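Local coordinates for type I polyketide synthase PikAII (Streptomyces venezuelae, PDB 3QP9), which probably epimerises polyketide intermediates through a C2-type, Rossmann-fold ketoreductase domain instead of reducing them, at residues Val55-Arg60 with Leu113-Glu118; Ala106-Val110 with Val147-Leu151; Val181-His186 with Glu356-Ala360. All coordinates share one frame; numbering follows the deposited sequence.

Interaction 1. Residues Val55-Arg60 with Leu113-Glu118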
ATOM      1  N   VAL A  55      -9.065 -14.312  15.999  1.00 35.89           N
ATOM      2  CA  VAL A  55      -8.271 -15.172  15.186  1.00 37.32           C
ATOM      3  C   VAL A  55      -6.795 -14.919  15.259  1.00 39.61           C
ATOM      4  O   VAL A  55      -6.348 -13.944  14.708  1.00 37.98           O
ATOM      5  CB  VAL A  55      -8.688 -15.068  13.758  1.00 36.26           C
ATOM      6  CG1 VAL A  55      -8.113 -16.227  12.961  1.00 37.73           C
ATOM      7  CG2 VAL A  55     -10.192 -15.033  13.682  1.00 39.45           C
ATOM      8  N   VAL A  56      -6.050 -15.855  15.863  1.00 41.08           N
ATOM      9  CA  VAL A  56      -4.637 -15.755  16.156  1.00 43.63           C
ATOM     10  C   VAL A  56      -3.865 -16.783  15.316  1.00 47.27           C
ATOM     11  O   VAL A  56      -4.326 -17.920  15.125  1.00 48.28           O
ATOM     12  CB  VAL A  56      -4.455 -16.030  17.657  1.00 43.06           C
ATOM     13  CG1 VAL A  56      -3.057 -15.783  18.139  1.00 44.85           C
ATOM     14  CG2 VAL A  56      -5.442 -15.153  18.409  1.00 41.64           C
ATOM     15  N   PRO A  57      -2.691 -16.403  14.768  1.00 50.44           N
ATOM     16  CA  PRO A  57      -1.902 -17.440  14.109  1.00 52.75           C
ATOM     17  C   PRO A  57      -1.387 -18.435  15.170  1.00 56.48           C
ATOM     18  O   PRO A  57      -1.018 -18.024  16.276  1.00 55.38           O
ATOM     19  CB  PRO A  57      -0.784 -16.668  13.412  1.00 53.35           C
ATOM     20  CG  PRO A  57      -1.248 -15.273  13.358  1.00 51.23           C
ATOM     21  CD  PRO A  57      -2.131 -15.065  14.563  1.00 49.17           C
ATOM     22  N   GLU A  58      -1.442 -19.727  14.825  1.00 60.59           N
ATOM     23  CA  GLU A  58      -1.182 -20.879  15.730  1.00 66.04           C
ATOM     24  C   GLU A  58      -0.030 -20.792  16.727  1.00 67.80           C
ATOM     25  O   GLU A  58      -0.240 -20.881  17.932  1.00 68.50           O
ATOM     26  CB  GLU A  58      -0.989 -22.162  14.913  1.00 66.88           C
ATOM     27  CG  GLU A  58      -1.424 -23.427  15.658  1.00 71.51           C
ATOM     28  CD  GLU A  58      -1.734 -24.551  14.709  1.00 75.60           C
ATOM     29  OE1 GLU A  58      -1.366 -24.419  13.517  1.00 76.99           O
ATOM     30  OE2 GLU A  58      -2.346 -25.555  15.146  1.00 78.07           O
ATOM     31  N   ASP A  59       1.187 -20.646  16.219  1.00 70.74           N
ATOM     32  CA  ASP A  59       2.378 -20.655  17.075  1.00 73.01           C
ATOM     33  C   ASP A  59       2.570 -19.304  17.784  1.00 73.17           C
ATOM     34  O   ASP A  59       3.620 -19.044  18.407  1.00 74.18           O
ATOM     35  CB  ASP A  59       3.629 -21.125  16.298  1.00 73.77           C
ATOM     36  CG  ASP A  59       3.841 -20.371  14.984  1.00 75.77           C
ATOM     37  OD1 ASP A  59       2.836 -20.079  14.274  1.00 76.51           O
ATOM     38  OD2 ASP A  59       5.031 -20.084  14.663  1.00 77.41           O
ATOM     39  N   ARG A  60       1.522 -18.474  17.741  1.00 72.98           N
ATOM     40  CA  ARG A  60       1.561 -17.134  18.344  1.00 72.15           C
ATOM     41  C   ARG A  60       0.561 -16.887  19.496  1.00 71.43           C
ATOM     42  O   ARG A  60       0.167 -15.741  19.736  1.00 70.74           O
ATOM     43  CB  ARG A  60       1.374 -16.087  17.247  1.00 72.42           C
ATOM     44  CG  ARG A  60       2.272 -16.299  16.004  1.00 74.27           C
ATOM     45  CD  ARG A  60       3.711 -15.868  16.284  1.00 77.06           C
ATOM     46  NE  ARG A  60       4.178 -14.827  15.358  1.00 78.84           N
ATOM     47  CZ  ARG A  60       4.091 -13.517  15.595  1.00 79.05           C
ATOM     48  NH1 ARG A  60       3.546 -13.057  16.714  1.00 79.80           N
ATOM     49  NH2 ARG A  60       4.555 -12.659  14.714  1.00 80.12           N
ATOM     50  N   LEU A 113      -5.892 -11.249  14.390  1.00 32.60           N
ATOM     51  CA  LEU A 113      -4.466 -10.891  14.651  1.00 32.06           C
ATOM     52  C   LEU A 113      -3.539 -11.523  13.590  1.00 32.44           C
ATOM     53  O   LEU A 113      -2.333 -11.644  13.841  1.00 33.30           O
ATOM     54  CB  LEU A 113      -4.044 -11.295  16.103  1.00 32.19           C
ATOM     55  CG  LEU A 113      -4.959 -10.803  17.244  1.00 32.77           C
ATOM     56  CD1 LEU A 113      -4.353 -11.133  18.632  1.00 35.20           C
ATOM     57  CD2 LEU A 113      -5.221  -9.267  17.194  1.00 34.78           C
ATOM     58  N   LEU A 114      -4.080 -11.978  12.460  1.00 30.77           N
ATOM     59  CA  LEU A 114      -3.276 -12.798  11.497  1.00 31.75           C
ATOM     60  C   LEU A 114      -2.106 -12.040  10.877  1.00 33.92           C
ATOM     61  O   LEU A 114      -1.106 -12.640  10.519  1.00 34.55           O
ATOM     62  CB  LEU A 114      -4.114 -13.404  10.346  1.00 31.05           C
ATOM     63  CG  LEU A 114      -5.170 -14.455  10.781  1.00 33.09           C
ATOM     64  CD1 LEU A 114      -6.049 -14.830   9.604  1.00 27.49           C
ATOM     65  CD2 LEU A 114      -4.429 -15.737  11.379  1.00 32.75           C
ATOM     66  N   ALA A 115      -2.236 -10.719  10.775  1.00 32.09           N
ATOM     67  CA  ALA A 115      -1.159  -9.912  10.162  1.00 33.10           C
ATOM     68  C   ALA A 115       0.150  -9.977  10.977  1.00 33.44           C
ATOM     69  O   ALA A 115       1.235  -9.734  10.418  1.00 34.33           O
ATOM     70  CB  ALA A 115      -1.677  -8.449   9.986  1.00 30.68           C
ATOM     71  N   TRP A 116       0.041 -10.354  12.263  1.00 33.10           N
ATOM     72  CA  TRP A 116       1.206 -10.394  13.136  1.00 34.75           C
ATOM     73  C   TRP A 116       2.156 -11.488  12.743  1.00 35.34           C
ATOM     74  O   TRP A 116       3.316 -11.424  13.116  1.00 34.80           O
ATOM     75  CB  TRP A 116       0.874 -10.545  14.620  1.00 34.47           C
ATOM     76  CG  TRP A 116       0.058  -9.427  15.131  1.00 35.69           C
ATOM     77  CD1 TRP A 116      -0.442  -8.354  14.419  1.00 37.25           C
ATOM     78  CD2 TRP A 116      -0.375  -9.267  16.464  1.00 37.97           C
ATOM     79  NE1 TRP A 116      -1.178  -7.529  15.266  1.00 35.91           N
ATOM     80  CE2 TRP A 116      -1.155  -8.089  16.520  1.00 36.21           C
ATOM     81  CE3 TRP A 116      -0.212 -10.024  17.617  1.00 38.07           C
ATOM     82  CZ2 TRP A 116      -1.761  -7.668  17.681  1.00 38.65           C
ATOM     83  CZ3 TRP A 116      -0.833  -9.602  18.776  1.00 43.22           C
ATOM     84  CH2 TRP A 116      -1.541  -8.405  18.812  1.00 41.78           C
ATOM     85  N   ASP A 117       1.674 -12.435  11.948  1.00 36.01           N
ATOM     86  CA  ASP A 117       2.532 -13.450  11.429  1.00 38.67           C
ATOM     87  C   ASP A 117       3.372 -12.918  10.253  1.00 38.38           C
ATOM     88  O   ASP A 117       2.992 -13.001   9.094  1.00 37.31           O
ATOM     89  CB  ASP A 117       1.742 -14.700  11.037  1.00 40.05           C
ATOM     90  CG  ASP A 117       2.666 -15.900  10.670  1.00 44.91           C
ATOM     91  OD1 ASP A 117       3.906 -15.740  10.571  1.00 45.20           O
ATOM     92  OD2 ASP A 117       2.139 -17.028  10.528  1.00 51.17           O
ATOM     93  N   GLU A 118       4.581 -12.513  10.567  1.00 38.15           N
ATOM     94  CA  GLU A 118       5.508 -12.033   9.551  1.00 39.88           C
ATOM     95  C   GLU A 118       6.407 -13.075   8.925  1.00 41.16           C
ATOM     96  O   GLU A 118       7.325 -12.742   8.153  1.00 41.49           O
ATOM     97  CB  GLU A 118       6.398 -10.975  10.175  1.00 37.73           C
ATOM     98  CG  GLU A 118       5.617 -10.004  10.945  1.00 39.85           C
ATOM     99  CD  GLU A 118       5.317  -8.759  10.100  1.00 47.75           C
ATOM    100  OE1 GLU A 118       4.756  -8.908   8.950  1.00 47.33           O
ATOM    101  OE2 GLU A 118       5.718  -7.679  10.593  1.00 38.50           O
TER
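Pro57 lays its ring against the turn that follows strand 109-112, its CG 3.7 Å from Leu114 CA and its CD 3.5 Å from Leu113 O. The same CG meets Asp117 CB, so the ring fits into the bend of the turn. Leu114 spreads one branch over two residues: its CD2 approaches Pro57 CG at 3.8 Å and Val55 CG1 at 4.0 Å. Val55 presents that methyl because CG1 stands opposite the backbone N (chi1 -165°). Val56 turns the other way, where its CG2 lies alongside Leu113 CD1, 4.2 Å off. Leu113 N donates to Val55 O over 2.8 Å, carrying the parallel pairing of strands 51-57 and 109-112 one residue past the end of 109-112.

Leu113, just ahead of the 3-10 turn 114-116, puts its CB over the centre of the Trp116 ring, and Trp116 N bonds back to Leu113 O. Leu114 is covered by Ala134, Thr135 and Leu138 of helix 130-144. The contact thus sets an apolar Val55, Pro57 and Leu114 cluster beside one backbone bond, with Arg60 and Asp117 also packed in, their charged ends paired to Glu63 by a salt bridge and to Ser119 by a hydrogen bond.

Interaction 2. Residues Ala106-Val110 with Val147-Leu151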
ATOM      1  N   ALA A 106     -24.721 -16.633  16.093  1.00 43.48           N
ATOM      2  CA  ALA A 106     -24.371 -15.243  15.982  1.00 41.27           C
ATOM      3  C   ALA A 106     -23.215 -14.853  16.902  1.00 41.76           C
ATOM      4  O   ALA A 106     -22.979 -15.427  17.973  1.00 39.78           O
ATOM      5  CB  ALA A 106     -25.587 -14.326  16.244  1.00 42.12           C
ATOM      6  N   VAL A 107     -22.492 -13.823  16.453  1.00 40.74           N
ATOM      7  CA  VAL A 107     -21.314 -13.398  17.132  1.00 40.95           C
ATOM      8  C   VAL A 107     -21.312 -11.875  16.877  1.00 40.52           C
ATOM      9  O   VAL A 107     -22.003 -11.376  15.936  1.00 38.83           O
ATOM     10  CB  VAL A 107     -20.179 -14.209  16.511  1.00 42.40           C
ATOM     11  CG1 VAL A 107     -19.073 -13.334  16.004  1.00 40.31           C
ATOM     12  CG2 VAL A 107     -19.743 -15.365  17.406  1.00 39.10           C
ATOM     13  N   ASP A 108     -20.633 -11.130  17.746  1.00 39.54           N
ATOM     14  CA  ASP A 108     -20.706  -9.699  17.669  1.00 40.56           C
ATOM     15  C   ASP A 108     -19.583  -9.068  16.879  1.00 38.24           C
ATOM     16  O   ASP A 108     -19.789  -7.990  16.342  1.00 38.39           O
ATOM     17  CB  ASP A 108     -20.800  -9.085  19.058  1.00 41.73           C
ATOM     18  CG  ASP A 108     -22.128  -9.479  19.772  1.00 49.88           C
ATOM     19  OD1 ASP A 108     -23.132  -9.646  19.079  1.00 49.83           O
ATOM     20  OD2 ASP A 108     -22.150  -9.562  21.022  1.00 61.66           O
ATOM     21  N   GLY A 109     -18.438  -9.743  16.769  1.00 36.33           N
ATOM     22  CA  GLY A 109     -17.373  -9.224  15.920  1.00 34.02           C
ATOM     23  C   GLY A 109     -16.305 -10.253  15.724  1.00 33.38           C
ATOM     24  O   GLY A 109     -16.259 -11.278  16.428  1.00 34.42           O
ATOM     25  N   VAL A 110     -15.408  -9.972  14.795  1.00 31.34           N
ATOM     26  CA  VAL A 110     -14.246 -10.792  14.518  1.00 31.88           C
ATOM     27  C   VAL A 110     -13.009  -9.868  14.411  1.00 33.39           C
ATOM     28  O   VAL A 110     -13.031  -8.897  13.639  1.00 31.95           O
ATOM     29  CB  VAL A 110     -14.374 -11.529  13.161  1.00 32.10           C
ATOM     30  CG1 VAL A 110     -13.146 -12.485  12.885  1.00 30.05           C
ATOM     31  CG2 VAL A 110     -15.710 -12.373  13.114  1.00 32.16           C
ATOM     32  N   VAL A 147     -20.582 -16.112   8.712  1.00 41.75           N
ATOM     33  CA  VAL A 147     -20.361 -15.160   9.820  1.00 41.95           C
ATOM     34  C   VAL A 147     -20.637 -13.801   9.262  1.00 40.64           C
ATOM     35  O   VAL A 147     -19.932 -13.349   8.366  1.00 41.13           O
ATOM     36  CB  VAL A 147     -18.888 -15.202  10.365  1.00 40.78           C
ATOM     37  CG1 VAL A 147     -18.700 -14.239  11.551  1.00 41.63           C
ATOM     38  CG2 VAL A 147     -18.514 -16.621  10.800  1.00 43.14           C
ATOM     39  N   ALA A 148     -21.666 -13.168   9.796  1.00 38.70           N
ATOM     40  CA  ALA A 148     -22.190 -11.905   9.280  1.00 38.37           C
ATOM     41  C   ALA A 148     -21.602 -10.742  10.059  1.00 36.91           C
ATOM     42  O   ALA A 148     -21.672  -9.624   9.599  1.00 36.64           O
ATOM     43  CB  ALA A 148     -23.763 -11.872   9.401  1.00 40.31           C
ATOM     44  N   ALA A 149     -21.017 -11.021  11.218  1.00 34.39           N
ATOM     45  CA  ALA A 149     -20.393 -10.011  12.096  1.00 34.11           C
ATOM     46  C   ALA A 149     -19.218  -9.224  11.444  1.00 34.38           C
ATOM     47  O   ALA A 149     -18.453  -9.811  10.665  1.00 35.17           O
ATOM     48  CB  ALA A 149     -19.873 -10.723  13.390  1.00 33.14           C
ATOM     49  N   PRO A 150     -19.014  -7.946  11.833  1.00 33.54           N
ATOM     50  CA  PRO A 150     -17.910  -7.196  11.203  1.00 32.83           C
ATOM     51  C   PRO A 150     -16.508  -7.717  11.555  1.00 30.18           C
ATOM     52  O   PRO A 150     -16.205  -7.987  12.740  1.00 30.61           O
ATOM     53  CB  PRO A 150     -18.089  -5.781  11.767  1.00 32.35           C
ATOM     54  CG  PRO A 150     -18.681  -5.994  13.128  1.00 33.90           C
ATOM     55  CD  PRO A 150     -19.547  -7.243  13.025  1.00 32.89           C
ATOM     56  N   LEU A 151     -15.675  -7.818  10.531  1.00 28.34           N
ATOM     57  CA  LEU A 151     -14.287  -8.223  10.677  1.00 27.14           C
ATOM     58  C   LEU A 151     -13.378  -7.008  10.962  1.00 25.41           C
ATOM     59  O   LEU A 151     -13.307  -6.081  10.127  1.00 26.38           O
ATOM     60  CB  LEU A 151     -13.764  -8.738   9.346  1.00 26.51           C
ATOM     61  CG  LEU A 151     -12.280  -9.234   9.263  1.00 28.58           C
ATOM     62  CD1 LEU A 151     -11.810 -10.155  10.493  1.00 28.15           C
ATOM     63  CD2 LEU A 151     -11.930  -9.925   7.938  1.00 29.19           C
TER
HETATM   64  O   HOH W   1     -22.346 -13.501  13.080  1.00 37.69           O
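Val110 and Leu151 pair as a parallel bridge with their CA atoms 4.6 Å apart, Val110 N donating to Pro150 O over 3.0 Å with a fairly straight N-H (158°) that meets the carbonyl 27° from its plane. One residue on, Leu151 CA approaches Val110 O at 3.3 Å as a CA-H...O contact. The side chains of the bridged pair lie on the same face of the sheet. Leu151 swings CD1 back over Val110, reaching its CG1 at 3.6 Å. The first torsion of Val110 (chi1 -177°) sends CG1, opposite the backbone N, toward Leu151 and CG2, beside the backbone N, toward Val147, whose CG1 it meets at 3.9 Å.

The pairing opens a parallel strand-helix-strand unit of the Rossmann type: strand 109-112 leads through helix 130-144 to strand 151-156, its immediate neighbour in the sheet. Helix 130-144 packs on this face, with Leu138, Val139 and Leu142 against Leu151, and Leu142 also against Val147. In the other direction Gly109 bonds through its backbone to Leu53 of strand 51-57.

Ahead of the bridge the two segments are no longer joined by direct backbone bonds. Ala149 directs its methyl at the bend before strand 109-112, where CB lies 3.4 Å from Val107 O and 3.8 Å from Val107 CG1. The ring of Pro150 comes alongside the next peptide, CD 3.4 Å from Asp108 O. Further out a water accepts weak, long bonds from Val107 N and Ala148 N, bridging the segments where they diverge toward solvent. Leu100 of helix 89-102 touches both Val107 and Val147 and covers the margin of this apolar patch.

Interaction 3. Residues Val181-His186 with Glu356-Ala360; sequences VAALEH and EPLAA
Glu185 and Leu358 carry the close part of this contact. The carboxylate accepts the backbone N-H of Leu358 at OE1, with 2.9 Å from N to O and an almost straight approach (168°), using the syn lone pair of OE1. The glutamate gets there because its chain runs extended beyond CG (chi2 -178°), reaching out from the last turn of helix 170-185. The bond to Leu358 N also brings that residue's CB to 3.5 Å from Glu185 OE1; the two side chains cross at about a right angle. Further along, Leu358 CD1 settles on the helix flank, 3.7 Å from Ala182 CB and 4.2 Å from Val181 CG1. The second oxygen, OE2, accepts from Gly411 N, so the one carboxylate links two backbone N-H groups, which would be expected to stabilise its negative charge.

The opposite character appears toward the solvent. Pro357 lies at the exposed rim, its CA 3.7 Å from Glu185 OE2. Ala359 is held more loosely: the edge of the His186 ring comes no nearer to it than 4.5 Å, from NE2 to the backbone N.

Around this contact, Ala182 packs on Trp190 of strand 190-196, while helix 130-144 supplies Leu136 against Leu358 and Gln140 as donor to Leu358 O. The C-terminal end of helix 170-185 is thus joined to the loop that leads from strand 343-348 into helix 363-386.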
ATOM      1  N   VAL A 181      -9.851  -2.509   0.119  1.00 26.01           N
ATOM      2  CA  VAL A 181     -10.557  -3.126  -1.023  1.00 27.21           C
ATOM      3  C   VAL A 181     -11.688  -4.075  -0.503  1.00 29.32           C
ATOM      4  O   VAL A 181     -12.853  -3.999  -1.002  1.00 30.90           O
ATOM      5  CB  VAL A 181      -9.583  -3.841  -2.028  1.00 28.74           C
ATOM      6  CG1 VAL A 181     -10.486  -4.666  -3.168  1.00 27.67           C
ATOM      7  CG2 VAL A 181      -8.674  -2.791  -2.654  1.00 23.86           C
ATOM      8  N   ALA A 182     -11.381  -4.855   0.551  1.00 29.36           N
ATOM      9  CA  ALA A 182     -12.400  -5.712   1.192  1.00 31.36           C
ATOM     10  C   ALA A 182     -13.601  -4.905   1.722  1.00 30.98           C
ATOM     11  O   ALA A 182     -14.757  -5.341   1.585  1.00 32.73           O
ATOM     12  CB  ALA A 182     -11.786  -6.568   2.308  1.00 31.37           C
ATOM     13  N   ALA A 183     -13.335  -3.748   2.301  1.00 30.02           N
ATOM     14  CA  ALA A 183     -14.411  -2.790   2.610  1.00 30.42           C
ATOM     15  C   ALA A 183     -15.362  -2.453   1.462  1.00 30.57           C
ATOM     16  O   ALA A 183     -16.589  -2.238   1.698  1.00 30.53           O
ATOM     17  CB  ALA A 183     -13.836  -1.440   3.149  1.00 25.90           C
ATOM     18  N   LEU A 184     -14.819  -2.289   0.257  1.00 30.74           N
ATOM     19  CA  LEU A 184     -15.678  -1.862  -0.879  1.00 31.62           C
ATOM     20  C   LEU A 184     -16.369  -3.056  -1.464  1.00 34.02           C
ATOM     21  O   LEU A 184     -17.523  -2.961  -1.905  1.00 34.22           O
ATOM     22  CB  LEU A 184     -14.875  -1.218  -1.980  1.00 34.10           C
ATOM     23  CG  LEU A 184     -14.169   0.075  -1.610  1.00 32.21           C
ATOM     24  CD1 LEU A 184     -13.181   0.540  -2.709  1.00 35.89           C
ATOM     25  CD2 LEU A 184     -15.227   1.091  -1.307  1.00 33.80           C
ATOM     26  N   GLU A 185     -15.691  -4.201  -1.405  1.00 33.77           N
ATOM     27  CA  GLU A 185     -16.252  -5.450  -1.944  1.00 34.49           C
ATOM     28  C   GLU A 185     -17.198  -6.213  -1.008  1.00 34.69           C
ATOM     29  O   GLU A 185     -18.102  -6.936  -1.467  1.00 33.92           O
ATOM     30  CB  GLU A 185     -15.124  -6.360  -2.498  1.00 34.91           C
ATOM     31  CG  GLU A 185     -14.286  -5.767  -3.666  1.00 31.89           C
ATOM     32  CD  GLU A 185     -13.255  -6.767  -4.149  1.00 38.22           C
ATOM     33  OE1 GLU A 185     -13.062  -7.836  -3.508  1.00 35.11           O
ATOM     34  OE2 GLU A 185     -12.604  -6.469  -5.153  1.00 39.13           O
ATOM     35  N   HIS A 186     -16.988  -6.120   0.299  1.00 33.25           N
ATOM     36  CA  HIS A 186     -17.874  -6.787   1.261  1.00 33.85           C
ATOM     37  C   HIS A 186     -18.328  -5.782   2.328  1.00 33.03           C
ATOM     38  O   HIS A 186     -17.976  -5.875   3.520  1.00 32.49           O
ATOM     39  CB  HIS A 186     -17.160  -8.004   1.882  1.00 34.76           C
ATOM     40  CG  HIS A 186     -16.669  -8.978   0.868  1.00 37.97           C
ATOM     41  ND1 HIS A 186     -17.510  -9.892   0.268  1.00 41.48           N
ATOM     42  CD2 HIS A 186     -15.433  -9.208   0.359  1.00 39.72           C
ATOM     43  CE1 HIS A 186     -16.826 -10.625  -0.594  1.00 41.64           C
ATOM     44  NE2 HIS A 186     -15.562 -10.233  -0.565  1.00 43.80           N
ATOM     45  N   GLU A 356      -8.179  -9.249  -9.531  1.00 53.02           N
ATOM     46  CA  GLU A 356      -9.337 -10.147  -9.410  1.00 51.30           C
ATOM     47  C   GLU A 356     -10.129  -9.704  -8.170  1.00 49.00           C
ATOM     48  O   GLU A 356      -9.538  -9.222  -7.224  1.00 44.21           O
ATOM     49  CB  GLU A 356      -8.927 -11.613  -9.163  1.00 52.92           C
ATOM     50  CG  GLU A 356      -7.930 -12.324 -10.123  1.00 58.88           C
ATOM     51  CD  GLU A 356      -7.853 -13.856  -9.859  1.00 65.14           C
ATOM     52  OE1 GLU A 356      -8.929 -14.502  -9.761  1.00 67.20           O
ATOM     53  OE2 GLU A 356      -6.732 -14.420  -9.768  1.00 65.54           O
ATOM     54  N   PRO A 357     -11.464  -9.932  -8.129  1.00 47.16           N
ATOM     55  CA  PRO A 357     -12.108  -9.722  -6.820  1.00 45.60           C
ATOM     56  C   PRO A 357     -11.511 -10.609  -5.711  1.00 43.98           C
ATOM     57  O   PRO A 357     -11.013 -11.711  -5.987  1.00 42.42           O
ATOM     58  CB  PRO A 357     -13.591 -10.135  -7.093  1.00 46.86           C
ATOM     59  CG  PRO A 357     -13.786  -9.755  -8.583  1.00 46.80           C
ATOM     60  CD  PRO A 357     -12.455 -10.189  -9.209  1.00 47.91           C
ATOM     61  N   LEU A 358     -11.585 -10.169  -4.458  1.00 41.78           N
ATOM     62  CA  LEU A 358     -10.978 -10.977  -3.384  1.00 41.72           C
ATOM     63  C   LEU A 358     -11.605 -12.372  -3.284  1.00 42.36           C
ATOM     64  O   LEU A 358     -10.872 -13.339  -3.068  1.00 43.32           O
ATOM     65  CB  LEU A 358     -10.973 -10.286  -2.016  1.00 40.77           C
ATOM     66  CG  LEU A 358     -10.079  -9.020  -1.945  1.00 38.17           C
ATOM     67  CD1 LEU A 358     -10.436  -8.089  -0.763  1.00 40.41           C
ATOM     68  CD2 LEU A 358      -8.528  -9.268  -1.989  1.00 31.73           C
ATOM     69  N   ALA A 359     -12.927 -12.458  -3.441  1.00 43.24           N
ATOM     70  CA  ALA A 359     -13.658 -13.754  -3.343  1.00 45.32           C
ATOM     71  C   ALA A 359     -13.117 -14.754  -4.344  1.00 47.10           C
ATOM     72  O   ALA A 359     -13.124 -15.963  -4.078  1.00 47.66           O
ATOM     73  CB  ALA A 359     -15.159 -13.582  -3.542  1.00 44.26           C
ATOM     74  N   ALA A 360     -12.619 -14.242  -5.467  1.00 48.71           N
ATOM     75  CA  ALA A 360     -12.246 -15.097  -6.604  1.00 51.11           C
ATOM     76  C   ALA A 360     -10.763 -15.440  -6.673  1.00 51.71           C
ATOM     77  O   ALA A 360     -10.394 -16.388  -7.338  1.00 52.25           O
ATOM     78  CB  ALA A 360     -12.750 -14.497  -7.936  1.00 50.76           C
TER

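How the interactions relate
Of the segments in these contacts, the one on strand 51-57 comes first, and interaction 1 closes the long excursion from its end to the turn after strand 109-112. Interaction 2 starts before that loop is complete, at residues 106-110, and closes later at 147-151, so the two cross along the chain. They also touch, Val55 CG2 meeting Val110 CG1 at 4.0 Å, and between them they join three consecutive parallel strands, 51-57, 109-112 and 151-156. Interaction 3 follows in series, its nearest atoms about 7 Å from interaction 2. It closes a far larger loop, joining the first, N-terminal Rossmann-like half to the second, C-terminal half of the ketoreductase.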